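Long-range contacts in AvrRxo1-ORF1 (Xanthomonas oryzae pv. oryzicola, PDB 4Z8T), which is a type III effector with a polynucleotide kinase domain, probably acts as a P-loop kinase, and is bound by its interactor AvrRxo1-ORF2: residues A51-E56 with K94-K99; D61-T66 with I151-V156; G140-K145 with K174-K179; R178-C183 with P235-Y240. All coordinates share one frame; numbering follows the deposited sequence.

The four contacts belong to a chain with a region related to zeta toxin, a P-loop NTPase family. The centres of interactions 2 and 4 are about 11 Å apart, and those of 2 and 3 about 9 Å. Interaction 2 pairs strands 66-71 and 154-157, and interaction 4 pairs 179-185 with 238-245. Interaction 3 joins the ends of helices 123-141 and 163-176 and shares R178 and K179 with interaction 4. Interaction 1 packs helix 34-60 on the end of helix 87-95, and A55 touches A152 of interaction 2. Interactions 1 and 2 alternate along the chain, as do 2 and 3. Thus 2 and 4 join strands of one mixed sheet, 3 joins helix ends, and 1 packs two helices.

Interaction 1: A51-E56 with K94-K99; sequences ALTLAE and KKTAGK
T53 and T96 meet through their methyl groups. The two side chains slide past each other in opposite directions, with T53 CG2 3.6 Å from T96 CG2. T53 OG1 lies beside its backbone N (chi1 -66°), where it bonds S49 O one turn back in the helix. CG2 is left anti to that N and faces T96. The same methyl also approaches K95, at 4.2 Å from T53 CG2 to K95 CB. The K95 chain runs on extended, and its NZ bonds S57 OG.

L54 comes to T96 from another direction. The two side chains cross at about a right angle. One branch, L54 CD2, lies 3.6 Å from T96 OG1. The other branch, L54 CD1, rests 3.6 Å from K99 O. L54 also touches A92 and L93 of helix 87-95. No hydrogen bond links the two segments.

The contact therefore sets helix 34-60 against the C-terminal end of helix 87-95. That helix closes in a Schellman motif, with A97 at positive phi as the C-prime residue. The same residues form a type I' turn from T96 to K99.

The turn is braced by its own side chains. T96 OG1 sits between its backbone N and carbonyl carbon (chi1 62°) and donates to K99 O at 2.7 Å. It arrives in the carbonyl plane, on a lone pair. K99 N and K99 NZ both bond T96 O, from opposite faces of its plane. K99 NZ is 2.8 Å from T96 O, and it stands above the carbonyl plane.

Interaction 2: D61-T66 with I151-V156; sequences DGCQPT and IASIVV
S153 and T66 make the polar core of this contact. It lies where strands 66-71 and 154-157 begin side by side as parallel neighbours in the sheet of the P-loop NTPase-like domain. Strand 154-157 is the outermost strand on that side within this chain. S153 turns OG anti to its carbonyl carbon (chi1 -76°), which brings the hydroxyl to the backbone of the other segment. T66 N donates to S153 OG at 2.9 Å, through a bent bond of 135°. A straighter backbone bond comes next, from I154 N to T66 O at 3.0 Å. S153 CA adds a CH contact with the same T66 O, at 3.1 Å.

T66 keeps its own hydroxyl within its segment. OG1 lies beside the backbone N (chi1 -66°) and donates to Q64 O at 2.7 Å. It stands above the Q64 carbonyl plane and not on a lone pair. Its CG2 is turned the other way, anti to the backbone N.

P65 and I151 supply the apolar part. The P65 ring puts CB 4.1 Å from I151 CB, and its CG approaches the I151 carbonyl oxygen. The I151 side chain then runs on away from this segment, towards K145 and R178.

Before this, helix 34-60 ends in a Schellman motif with G62 as the C-prime residue, and the chain turns towards the sheet. L58 of that helix touches both C63 and S153. A water joins the segments here: it donates to C63 O at 2.7 Å and is hydrogen-bonded to S153 OG at 2.5 Å.

Interaction 3: G140-K145 with K174-K179; sequences GLRSQK and KETGRK. With ACT (acetate ion), chain I.
The guanidinium of R178 meets the carbonyls of L141 and R142 at its edge, near its plane. NH2 donates to L141 O at 2.9 Å, and NH1 donates to R142 O at 3.0 Å. Each oxygen is tilted a little from the guanidinium plane. The methyl I151 CG2 lies over one face of the R178 guanidinium, 3.4 Å from R178 CZ. The guanidinium of R142 also uses its edge. Its NH1 forms a salt bridge with E175 OE1, and the guanidinium and carboxylate planes stand 62° apart. The modelled distance of 2.4 Å between R142 NH1 and E175 OE1 is unusually short, so its exact value is doubtful.

The R142 chain leaves with CG anti to the backbone N (chi1 -170°) and stays extended to NE, which carries the group over to E175. On the way it crosses T176 at about a right angle, with R142 CG 3.7 Å from T176 CG2. T176 OG1 faces its own helix and bonds L172 O. It also takes a weak bond from R178 NH1.

L141 O has two donors. Q144 N closes the type I turn from L141 to Q144, and R178 NH2 reaches the oxygen from the opposite face. R178 is buried, and a third carbonyl, A152 O, also accepts from NH2. These carbonyl dipoles would be expected to favour the buried charge of R178.

G177, at positive phi, ends helix 163-176 in a Schellman motif just before strand 179-185. R178 extends from this junction to the C-terminal end of helix 123-141, and it touches I154 of strand 154-157 in passing.

Interaction 4: R178-C183 with P235-Y240; sequences RKVELC and PSLGNY. With ACT (acetate ion), chain I.
K179 reaches from its strand to the backbone of S236. Its CB leaves the strand with CG anti to the carbonyl carbon, and the chain then bends at chi2 (-72°). CG packs beside Q64, 3.7 Å from Q64 CD. CD comes 3.7 Å from S236 O and passes near G238 CA. CE lies close to an oxygen of the bound acetate. NZ donates to S236 O at 2.9 Å and to the acetate O at 2.6 Å. It also donates to a water, at 3.0 Å from NZ, and that water in turn bonds P235 O.

Beyond K179 the segments run as parallel strands, 179-183 beside 238-240, at 8° to each other. V180 N donates to L237 O at 2.8 Å, N239 N to V180 O, and L182 N to N239 O. G238 has no side chain, and its CA lies against V180 O.

E181 and N239 share one face of the sheet. N239 ND2 donates to the syn lone pair of E181 OE1 at 3.3 Å, while N239 OD1 takes a bond from G259 N. L182 and Y240 lie side by side on the other face, with L182 CD2 3.6 Å from Y240 CD2. Helix 224-233 packs here through I228 and F231, and Y240 OH bonds D184.

This pairing belongs to the central sheet of the P-loop NTPase-like domain. The acetate and a nearby sulfate probably come from the crystallisation liquor. Their place beside K179 is consistent with an ammonium group that attracts anions at the start of the strand.

Interaction 1: A51-E56 with K94-K99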
loop_
_atom_site.group_PDB
_atom_site.type_symbol
_atom_site.label_atom_id
_atom_site.label_comp_id
_atom_site.label_asym_id
_atom_site.label_seq_id
_atom_site.Cartn_x
_atom_site.Cartn_y
_atom_site.Cartn_z
ATOM N N ALA A 51 29.193 9.829 -29.796
ATOM C CA ALA A 51 28.194 8.863 -30.246
ATOM C C ALA A 51 28.769 7.936 -31.313
ATOM O O ALA A 51 28.436 6.739 -31.369
ATOM C CB ALA A 51 26.957 9.581 -30.762
ATOM N N LEU A 52 29.626 8.471 -32.178
ATOM C CA LEU A 52 30.195 7.640 -33.231
ATOM C C LEU A 52 31.155 6.631 -32.628
ATOM O O LEU A 52 31.221 5.487 -33.074
ATOM C CB LEU A 52 30.895 8.504 -34.285
ATOM C CG LEU A 52 31.364 7.799 -35.559
ATOM C CD1 LEU A 52 30.218 7.084 -36.255
ATOM C CD2 LEU A 52 32.010 8.816 -36.498
ATOM N N THR A 53 31.901 7.049 -31.611
ATOM C CA THR A 53 32.784 6.123 -30.907
ATOM C C THR A 53 31.968 4.967 -30.324
ATOM O O THR A 53 32.324 3.797 -30.499
ATOM C CB THR A 53 33.570 6.837 -29.796
ATOM O OG1 THR A 53 34.457 7.788 -30.394
ATOM C CG2 THR A 53 34.388 5.845 -28.998
ATOM N N LEU A 54 30.863 5.299 -29.663
ATOM C CA LEU A 54 29.972 4.276 -29.111
ATOM C C LEU A 54 29.518 3.335 -30.213
ATOM O O LEU A 54 29.617 2.112 -30.084
ATOM C CB LEU A 54 28.734 4.918 -28.475
ATOM C CG LEU A 54 28.834 5.612 -27.118
ATOM C CD1 LEU A 54 27.429 6.005 -26.660
ATOM C CD2 LEU A 54 29.514 4.722 -26.081
ATOM N N ALA A 55 29.035 3.916 -31.305
ATOM C CA ALA A 55 28.493 3.116 -32.400
ATOM C C ALA A 55 29.531 2.186 -33.013
ATOM O O ALA A 55 29.227 1.033 -33.331
ATOM C CB ALA A 55 27.881 4.013 -33.462
ATOM N N GLU A 56 30.755 2.673 -33.181
ATOM C CA GLU A 56 31.791 1.834 -33.772
ATOM C C GLU A 56 32.197 0.727 -32.813
ATOM O O GLU A 56 32.472 -0.396 -33.246
ATOM C CB GLU A 56 33.017 2.662 -34.170
ATOM C CG GLU A 56 32.791 3.660 -35.301
ATOM C CD GLU A 56 32.629 3.021 -36.672
ATOM O OE1 GLU A 56 32.739 1.783 -36.801
ATOM O OE2 GLU A 56 32.393 3.774 -37.645
ATOM N N LYS A 94 32.705 2.693 -21.734
ATOM C CA LYS A 94 34.036 2.819 -21.150
ATOM C C LYS A 94 34.921 3.671 -22.058
ATOM O O LYS A 94 35.705 4.497 -21.583
ATOM C CB LYS A 94 34.650 1.440 -20.931
ATOM C CG LYS A 94 35.838 1.425 -19.992
ATOM C CD LYS A 94 36.405 0.021 -19.891
ATOM C CE LYS A 94 37.552 -0.036 -18.897
ATOM N NZ LYS A 94 38.130 -1.403 -18.831
ATOM N N LYS A 95 34.759 3.502 -23.367
ATOM C CA LYS A 95 35.602 4.192 -24.347
ATOM C C LYS A 95 35.311 5.688 -24.445
ATOM O O LYS A 95 36.142 6.455 -24.927
ATOM C CB LYS A 95 35.469 3.525 -25.721
ATOM C CG LYS A 95 35.977 2.095 -25.740
ATOM C CD LYS A 95 35.727 1.427 -27.095
ATOM C CE LYS A 95 36.115 -0.050 -27.056
ATOM N NZ LYS A 95 35.492 -0.874 -28.146
ATOM N N THR A 96 34.137 6.104 -23.974
ATOM C CA THR A 96 33.722 7.500 -24.067
ATOM C C THR A 96 33.571 8.138 -22.693
ATOM O O THR A 96 33.068 9.260 -22.582
ATOM C CB THR A 96 32.368 7.647 -24.790
ATOM O OG1 THR A 96 31.357 6.968 -24.037
ATOM C CG2 THR A 96 32.436 7.066 -26.196
ATOM N N ALA A 97 33.977 7.406 -21.654
ATOM C CA ALA A 97 33.746 7.813 -20.266
ATOM C C ALA A 97 32.287 8.179 -20.035
ATOM O O ALA A 97 31.974 9.135 -19.324
ATOM C CB ALA A 97 34.659 8.978 -19.873
ATOM N N GLY A 98 31.393 7.413 -20.652
ATOM C CA GLY A 98 29.970 7.606 -20.451
ATOM C C GLY A 98 29.272 8.589 -21.368
ATOM O O GLY A 98 28.047 8.736 -21.300
ATOM N N LYS A 99 30.021 9.250 -22.242
ATOM C CA LYS A 99 29.432 10.255 -23.119
ATOM C C LYS A 99 28.856 9.642 -24.397
ATOM O O LYS A 99 29.209 8.520 -24.768
ATOM C CB LYS A 99 30.475 11.321 -23.467
ATOM C CG LYS A 99 31.002 12.068 -22.241
ATOM C CD LYS A 99 31.952 13.185 -22.639
ATOM C CE LYS A 99 33.220 12.638 -23.261
ATOM N NZ LYS A 99 34.033 11.860 -22.286
#

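Interaction 2: D61-T66 with I151-V156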
loop_
_atom_site.group_PDB
_atom_site.type_symbol
_atom_site.label_atom_id
_atom_site.label_comp_id
_atom_site.label_asym_id
_atom_site.label_seq_id
_atom_site.Cartn_x
_atom_site.Cartn_y
_atom_site.Cartn_z
ATOM N N ASP A 61 31.772 -5.111 -31.801
ATOM C CA ASP A 61 31.468 -6.201 -30.881
ATOM C C ASP A 61 30.265 -7.009 -31.364
ATOM O O ASP A 61 29.704 -7.804 -30.617
ATOM C CB ASP A 61 31.237 -5.669 -29.457
ATOM C CG ASP A 61 32.531 -5.328 -28.736
ATOM O OD1 ASP A 61 33.603 -5.842 -29.122
ATOM O OD2 ASP A 61 32.476 -4.544 -27.760
ATOM N N GLY A 62 29.877 -6.798 -32.622
ATOM C CA GLY A 62 28.888 -7.644 -33.277
ATOM C C GLY A 62 27.429 -7.290 -33.069
ATOM O O GLY A 62 26.536 -8.079 -33.395
ATOM N N CYS A 63 27.184 -6.102 -32.536
ATOM C CA CYS A 63 25.830 -5.649 -32.243
ATOM C C CYS A 63 25.163 -5.135 -33.521
ATOM O O CYS A 63 25.682 -4.235 -34.190
ATOM C CB CYS A 63 25.897 -4.539 -31.183
ATOM S SG CYS A 63 24.316 -4.081 -30.457
ATOM N N GLN A 64 24.013 -5.702 -33.868
ATOM C CA GLN A 64 23.245 -5.178 -34.990
ATOM C C GLN A 64 22.728 -3.783 -34.640
ATOM O O GLN A 64 22.747 -3.406 -33.464
ATOM C CB GLN A 64 22.085 -6.121 -35.334
ATOM C CG GLN A 64 21.001 -6.241 -34.277
ATOM C CD GLN A 64 20.049 -7.392 -34.566
ATOM O OE1 GLN A 64 19.635 -7.596 -35.708
ATOM N NE2 GLN A 64 19.709 -8.156 -33.532
ATOM N N PRO A 65 22.267 -3.010 -35.643
ATOM C CA PRO A 65 21.846 -1.645 -35.308
ATOM C C PRO A 65 20.725 -1.659 -34.281
ATOM O O PRO A 65 19.710 -2.348 -34.462
ATOM C CB PRO A 65 21.365 -1.085 -36.650
ATOM C CG PRO A 65 22.229 -1.797 -37.641
ATOM C CD PRO A 65 22.364 -3.205 -37.103
ATOM N N THR A 66 20.944 -0.935 -33.185
ATOM C CA THR A 66 20.122 -1.064 -31.990
ATOM C C THR A 66 19.910 0.312 -31.386
ATOM O O THR A 66 20.802 1.168 -31.425
ATOM C CB THR A 66 20.835 -1.978 -30.950
ATOM O OG1 THR A 66 20.916 -3.318 -31.464
ATOM C CG2 THR A 66 20.075 -2.034 -29.626
ATOM N N ILE A 151 23.639 1.426 -40.106
ATOM C CA ILE A 151 23.018 2.409 -39.230
ATOM C C ILE A 151 23.706 2.332 -37.869
ATOM O O ILE A 151 23.948 1.244 -37.347
ATOM C CB ILE A 151 21.499 2.132 -39.108
ATOM C CG1 ILE A 151 20.773 2.637 -40.362
ATOM C CG2 ILE A 151 20.906 2.790 -37.883
ATOM C CD1 ILE A 151 20.659 4.161 -40.445
ATOM N N ALA A 152 24.030 3.489 -37.295
ATOM C CA ALA A 152 24.682 3.548 -35.992
ATOM C C ALA A 152 23.732 3.181 -34.853
ATOM O O ALA A 152 22.614 3.684 -34.776
ATOM C CB ALA A 152 25.225 4.952 -35.754
ATOM N N SER A 153 24.201 2.334 -33.945
ATOM C CA SER A 153 23.470 2.086 -32.704
ATOM C C SER A 153 23.533 3.338 -31.845
ATOM O O SER A 153 24.523 4.077 -31.873
ATOM C CB SER A 153 24.078 0.918 -31.935
ATOM O OG SER A 153 23.720 -0.316 -32.542
ATOM N N ILE A 154 22.474 3.583 -31.088
ATOM C CA ILE A 154 22.391 4.795 -30.278
ATOM C C ILE A 154 21.820 4.460 -28.911
ATOM O O ILE A 154 21.213 3.410 -28.715
ATOM C CB ILE A 154 21.534 5.901 -30.956
ATOM C CG1 ILE A 154 20.079 5.441 -31.121
ATOM C CG2 ILE A 154 22.127 6.299 -32.298
ATOM C CD1 ILE A 154 19.162 6.492 -31.787
ATOM N N VAL A 155 22.016 5.366 -27.962
ATOM C CA VAL A 155 21.530 5.154 -26.604
ATOM C C VAL A 155 20.633 6.300 -26.194
ATOM O O VAL A 155 21.021 7.464 -26.303
ATOM C CB VAL A 155 22.691 5.074 -25.588
ATOM C CG1 VAL A 155 22.151 4.731 -24.196
ATOM C CG2 VAL A 155 23.712 4.061 -26.026
ATOM N N VAL A 156 19.429 5.976 -25.733
ATOM C CA VAL A 156 18.484 6.988 -25.281
ATOM C C VAL A 156 18.342 6.823 -23.780
ATOM O O VAL A 156 17.901 5.789 -23.287
ATOM C CB VAL A 156 17.120 6.863 -25.981
ATOM C CG1 VAL A 156 16.150 7.946 -25.477
ATOM C CG2 VAL A 156 17.295 6.987 -27.483
HETATM O O HOH W 1 25.699 -1.725 -33.197
#

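Interaction 3: G140-K145 with K174-K179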
loop_
_atom_site.group_PDB
_atom_site.type_symbol
_atom_site.label_atom_id
_atom_site.label_comp_id
_atom_site.label_asym_id
_atom_site.label_seq_id
_atom_site.Cartn_x
_atom_site.Cartn_y
_atom_site.Cartn_z
ATOM N N GLY A 140 20.230 14.219 -35.950
ATOM C CA GLY A 140 21.376 13.868 -36.762
ATOM C C GLY A 140 21.764 12.409 -36.612
ATOM O O GLY A 140 22.375 11.832 -37.510
ATOM N N LEU A 141 21.416 11.814 -35.474
ATOM C CA LEU A 141 21.729 10.409 -35.234
ATOM C C LEU A 141 20.792 9.479 -35.978
ATOM O O LEU A 141 21.137 8.320 -36.228
ATOM C CB LEU A 141 21.660 10.081 -33.738
ATOM C CG LEU A 141 22.821 10.604 -32.894
ATOM C CD1 LEU A 141 22.595 10.309 -31.412
ATOM C CD2 LEU A 141 24.104 9.977 -33.374
ATOM N N ARG A 142 19.602 9.955 -36.285
ATOM C CA ARG A 142 18.563 9.133 -36.889
ATOM C C ARG A 142 19.075 8.273 -38.037
ATOM O O ARG A 142 18.901 7.088 -38.037
ATOM C CB ARG A 142 17.376 9.999 -37.324
ATOM C CG ARG A 142 16.106 9.291 -37.754
ATOM C CD ARG A 142 14.842 10.230 -37.827
ATOM N NE ARG A 142 13.571 9.502 -37.949
ATOM C CZ ARG A 142 12.662 9.428 -36.980
ATOM N NH1 ARG A 142 11.555 8.733 -37.146
ATOM N NH2 ARG A 142 12.845 10.052 -35.831
ATOM N N SER A 143 19.730 8.904 -38.989
ATOM C CA SER A 143 20.248 8.172 -40.144
ATOM C C SER A 143 21.769 8.109 -40.185
ATOM O O SER A 143 22.360 7.798 -41.223
ATOM C CB SER A 143 19.693 8.765 -41.443
ATOM O OG SER A 143 19.887 10.169 -41.478
ATOM N N GLN A 144 22.401 8.386 -39.043
ATOM C CA GLN A 144 23.853 8.294 -38.921
ATOM C C GLN A 144 24.379 6.884 -39.218
ATOM O O GLN A 144 23.854 5.885 -38.701
ATOM C CB GLN A 144 24.284 8.713 -37.510
ATOM C CG GLN A 144 25.779 8.673 -37.291
ATOM C CD GLN A 144 26.506 9.697 -38.133
ATOM O OE1 GLN A 144 26.144 10.875 -38.140
ATOM N NE2 GLN A 144 27.523 9.253 -38.862
ATOM N N LYS A 145 25.416 6.808 -40.052
ATOM C CA LYS A 145 26.037 5.534 -40.394
ATOM C C LYS A 145 27.426 5.412 -39.787
ATOM O O LYS A 145 28.086 6.412 -39.490
ATOM C CB LYS A 145 26.178 5.392 -41.914
ATOM C CG LYS A 145 24.910 5.655 -42.702
ATOM C CD LYS A 145 23.834 4.623 -42.419
ATOM C CE LYS A 145 22.666 4.747 -43.409
ATOM N NZ LYS A 145 21.983 6.072 -43.338
ATOM N N LYS A 174 11.793 1.463 -35.819
ATOM C CA LYS A 174 11.201 0.806 -36.981
ATOM C C LYS A 174 11.607 1.482 -38.288
ATOM O O LYS A 174 11.962 0.808 -39.261
ATOM C CB LYS A 174 9.676 0.785 -36.858
ATOM C CG LYS A 174 9.142 -0.155 -35.769
ATOM C CD LYS A 174 9.398 -1.616 -36.112
ATOM C CE LYS A 174 8.710 -2.551 -35.134
ATOM N NZ LYS A 174 9.012 -3.984 -35.473
ATOM N N GLU A 175 11.570 2.809 -38.304
ATOM C CA GLU A 175 11.881 3.556 -39.522
ATOM C C GLU A 175 13.350 3.505 -39.915
ATOM O O GLU A 175 13.692 3.700 -41.081
ATOM C CB GLU A 175 11.430 5.013 -39.387
ATOM C CG GLU A 175 9.917 5.184 -39.356
ATOM C CD GLU A 175 9.498 6.627 -39.131
ATOM O OE1 GLU A 175 10.379 7.476 -38.886
ATOM O OE2 GLU A 175 8.285 6.916 -39.193
ATOM N N THR A 176 14.221 3.255 -38.941
ATOM C CA THR A 176 15.656 3.285 -39.192
ATOM C C THR A 176 16.290 1.909 -39.149
ATOM O O THR A 176 17.506 1.789 -39.255
ATOM C CB THR A 176 16.394 4.211 -38.206
ATOM O OG1 THR A 176 16.169 3.748 -36.865
ATOM C CG2 THR A 176 15.895 5.635 -38.338
ATOM N N GLY A 177 15.473 0.870 -38.994
ATOM C CA GLY A 177 15.974 -0.490 -39.013
ATOM C C GLY A 177 16.802 -0.833 -37.787
ATOM O O GLY A 177 17.759 -1.604 -37.874
ATOM N N ARG A 178 16.442 -0.258 -36.645
ATOM C CA ARG A 178 17.123 -0.588 -35.393
ATOM C C ARG A 178 16.255 -1.483 -34.524
ATOM O O ARG A 178 15.026 -1.322 -34.494
ATOM C CB ARG A 178 17.417 0.686 -34.604
ATOM C CG ARG A 178 18.459 1.609 -35.218
ATOM C CD ARG A 178 18.692 2.779 -34.280
ATOM N NE ARG A 178 19.796 3.645 -34.691
ATOM C CZ ARG A 178 19.664 4.764 -35.398
ATOM N NH1 ARG A 178 18.468 5.175 -35.809
ATOM N NH2 ARG A 178 20.741 5.473 -35.698
ATOM N N LYS A 179 16.892 -2.399 -33.793
ATOM C CA LYS A 179 16.217 -3.157 -32.738
ATOM C C LYS A 179 16.074 -2.218 -31.547
ATOM O O LYS A 179 16.841 -1.269 -31.426
ATOM C CB LYS A 179 17.076 -4.342 -32.296
ATOM C CG LYS A 179 17.172 -5.464 -33.297
ATOM C CD LYS A 179 15.863 -6.218 -33.371
ATOM C CE LYS A 179 16.004 -7.450 -34.241
ATOM N NZ LYS A 179 14.661 -8.026 -34.538
HETATM C C ACT I . 13.635 -4.981 -36.309
HETATM O O ACT I . 13.862 -6.198 -36.149
HETATM O OXT ACT I . 14.610 -4.296 -36.712
HETATM C CH3 ACT I . 12.275 -4.399 -36.041
#

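Interaction 4: R178-C183 with P235-Y240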
loop_
_atom_site.group_PDB
_atom_site.type_symbol
_atom_site.label_atom_id
_atom_site.label_comp_id
_atom_site.label_asym_id
_atom_site.label_seq_id
_atom_site.Cartn_x
_atom_site.Cartn_y
_atom_site.Cartn_z
ATOM N N ARG A 178 16.442 -0.258 -36.645
ATOM C CA ARG A 178 17.123 -0.588 -35.393
ATOM C C ARG A 178 16.255 -1.483 -34.524
ATOM O O ARG A 178 15.026 -1.322 -34.494
ATOM C CB ARG A 178 17.417 0.686 -34.604
ATOM C CG ARG A 178 18.459 1.609 -35.218
ATOM C CD ARG A 178 18.692 2.779 -34.280
ATOM N NE ARG A 178 19.796 3.645 -34.691
ATOM C CZ ARG A 178 19.664 4.764 -35.398
ATOM N NH1 ARG A 178 18.468 5.175 -35.809
ATOM N NH2 ARG A 178 20.741 5.473 -35.698
ATOM N N LYS A 179 16.892 -2.399 -33.793
ATOM C CA LYS A 179 16.217 -3.157 -32.738
ATOM C C LYS A 179 16.074 -2.218 -31.547
ATOM O O LYS A 179 16.841 -1.269 -31.426
ATOM C CB LYS A 179 17.076 -4.342 -32.296
ATOM C CG LYS A 179 17.172 -5.464 -33.297
ATOM C CD LYS A 179 15.863 -6.218 -33.371
ATOM C CE LYS A 179 16.004 -7.450 -34.241
ATOM N NZ LYS A 179 14.661 -8.026 -34.538
ATOM N N VAL A 180 15.095 -2.471 -30.682
ATOM C CA VAL A 180 15.010 -1.759 -29.414
ATOM C C VAL A 180 15.433 -2.693 -28.292
ATOM O O VAL A 180 14.798 -3.723 -28.069
ATOM C CB VAL A 180 13.585 -1.244 -29.134
ATOM C CG1 VAL A 180 13.537 -0.557 -27.773
ATOM C CG2 VAL A 180 13.159 -0.276 -30.215
ATOM N N GLU A 181 16.506 -2.342 -27.590
ATOM C CA GLU A 181 16.926 -3.097 -26.424
ATOM C C GLU A 181 16.601 -2.213 -25.233
ATOM O O GLU A 181 17.250 -1.200 -25.012
ATOM C CB GLU A 181 18.427 -3.388 -26.484
ATOM C CG GLU A 181 18.919 -4.325 -25.406
ATOM C CD GLU A 181 18.471 -5.773 -25.617
ATOM O OE1 GLU A 181 18.076 -6.154 -26.759
ATOM O OE2 GLU A 181 18.533 -6.546 -24.627
ATOM N N LEU A 182 15.574 -2.584 -24.478
ATOM C CA LEU A 182 15.063 -1.704 -23.439
ATOM C C LEU A 182 15.292 -2.307 -22.069
ATOM O O LEU A 182 14.879 -3.443 -21.789
ATOM C CB LEU A 182 13.574 -1.424 -23.660
ATOM C CG LEU A 182 13.034 -0.242 -22.840
ATOM C CD1 LEU A 182 11.940 0.473 -23.610
ATOM C CD2 LEU A 182 12.524 -0.663 -21.461
ATOM N N CYS A 183 15.964 -1.544 -21.211
ATOM C CA CYS A 183 16.068 -1.886 -19.802
ATOM C C CYS A 183 15.265 -0.858 -19.053
ATOM O O CYS A 183 15.411 0.340 -19.282
ATOM C CB CYS A 183 17.523 -1.828 -19.316
ATOM S SG CYS A 183 18.449 -3.333 -19.681
ATOM N N PRO A 235 7.663 -9.693 -31.136
ATOM C CA PRO A 235 8.979 -10.272 -30.821
ATOM C C PRO A 235 10.108 -9.644 -31.633
ATOM O O PRO A 235 11.256 -9.617 -31.177
ATOM C CB PRO A 235 8.822 -11.739 -31.221
ATOM C CG PRO A 235 7.355 -11.993 -31.137
ATOM C CD PRO A 235 6.679 -10.717 -31.529
ATOM N N SER A 236 9.791 -9.143 -32.821
ATOM C CA SER A 236 10.815 -8.575 -33.691
ATOM C C SER A 236 11.256 -7.191 -33.223
ATOM O O SER A 236 12.236 -6.651 -33.737
ATOM C CB SER A 236 10.323 -8.502 -35.136
ATOM O OG SER A 236 9.410 -7.432 -35.310
ATOM N N LEU A 237 10.544 -6.619 -32.247
ATOM C CA LEU A 237 10.840 -5.260 -31.810
ATOM C C LEU A 237 12.213 -5.197 -31.150
ATOM O O LEU A 237 12.974 -4.238 -31.353
ATOM C CB LEU A 237 9.779 -4.770 -30.820
ATOM C CG LEU A 237 9.980 -3.388 -30.205
ATOM C CD1 LEU A 237 10.040 -2.330 -31.293
ATOM C CD2 LEU A 237 8.841 -3.099 -29.231
ATOM N N GLY A 238 12.521 -6.229 -30.373
ATOM C CA GLY A 238 13.750 -6.268 -29.599
ATOM C C GLY A 238 13.516 -6.984 -28.284
ATOM O O GLY A 238 12.693 -7.891 -28.201
ATOM N N ASN A 239 14.215 -6.570 -27.235
ATOM C CA ASN A 239 14.072 -7.247 -25.953
ATOM C C ASN A 239 13.799 -6.246 -24.846
ATOM O O ASN A 239 14.167 -5.081 -24.959
ATOM C CB ASN A 239 15.322 -8.063 -25.636
ATOM C CG ASN A 239 15.566 -9.148 -26.667
ATOM O OD1 ASN A 239 14.708 -9.999 -26.897
ATOM N ND2 ASN A 239 16.715 -9.086 -27.334
ATOM N N TYR A 240 13.149 -6.727 -23.790
ATOM C CA TYR A 240 12.746 -5.907 -22.645
ATOM C C TYR A 240 13.152 -6.603 -21.345
ATOM O O TYR A 240 12.894 -7.787 -21.157
ATOM C CB TYR A 240 11.224 -5.700 -22.655
ATOM C CG TYR A 240 10.708 -5.010 -21.412
ATOM C CD1 TYR A 240 10.398 -5.744 -20.267
ATOM C CD2 TYR A 240 10.548 -3.631 -21.372
ATOM C CE1 TYR A 240 9.950 -5.128 -19.120
ATOM C CE2 TYR A 240 10.084 -2.998 -20.217
ATOM C CZ TYR A 240 9.794 -3.759 -19.095
ATOM O OH TYR A 240 9.329 -3.145 -17.951
HETATM C C ACT I . 13.635 -4.981 -36.309
HETATM O O ACT I . 13.862 -6.198 -36.149
HETATM O OXT ACT I . 14.610 -4.296 -36.712
HETATM C CH3 ACT I . 12.275 -4.399 -36.041
HETATM O O HOH W 2 12.635 -2.586 -33.535
HETATM O O HOH W 3 14.080 -9.178 -31.804
#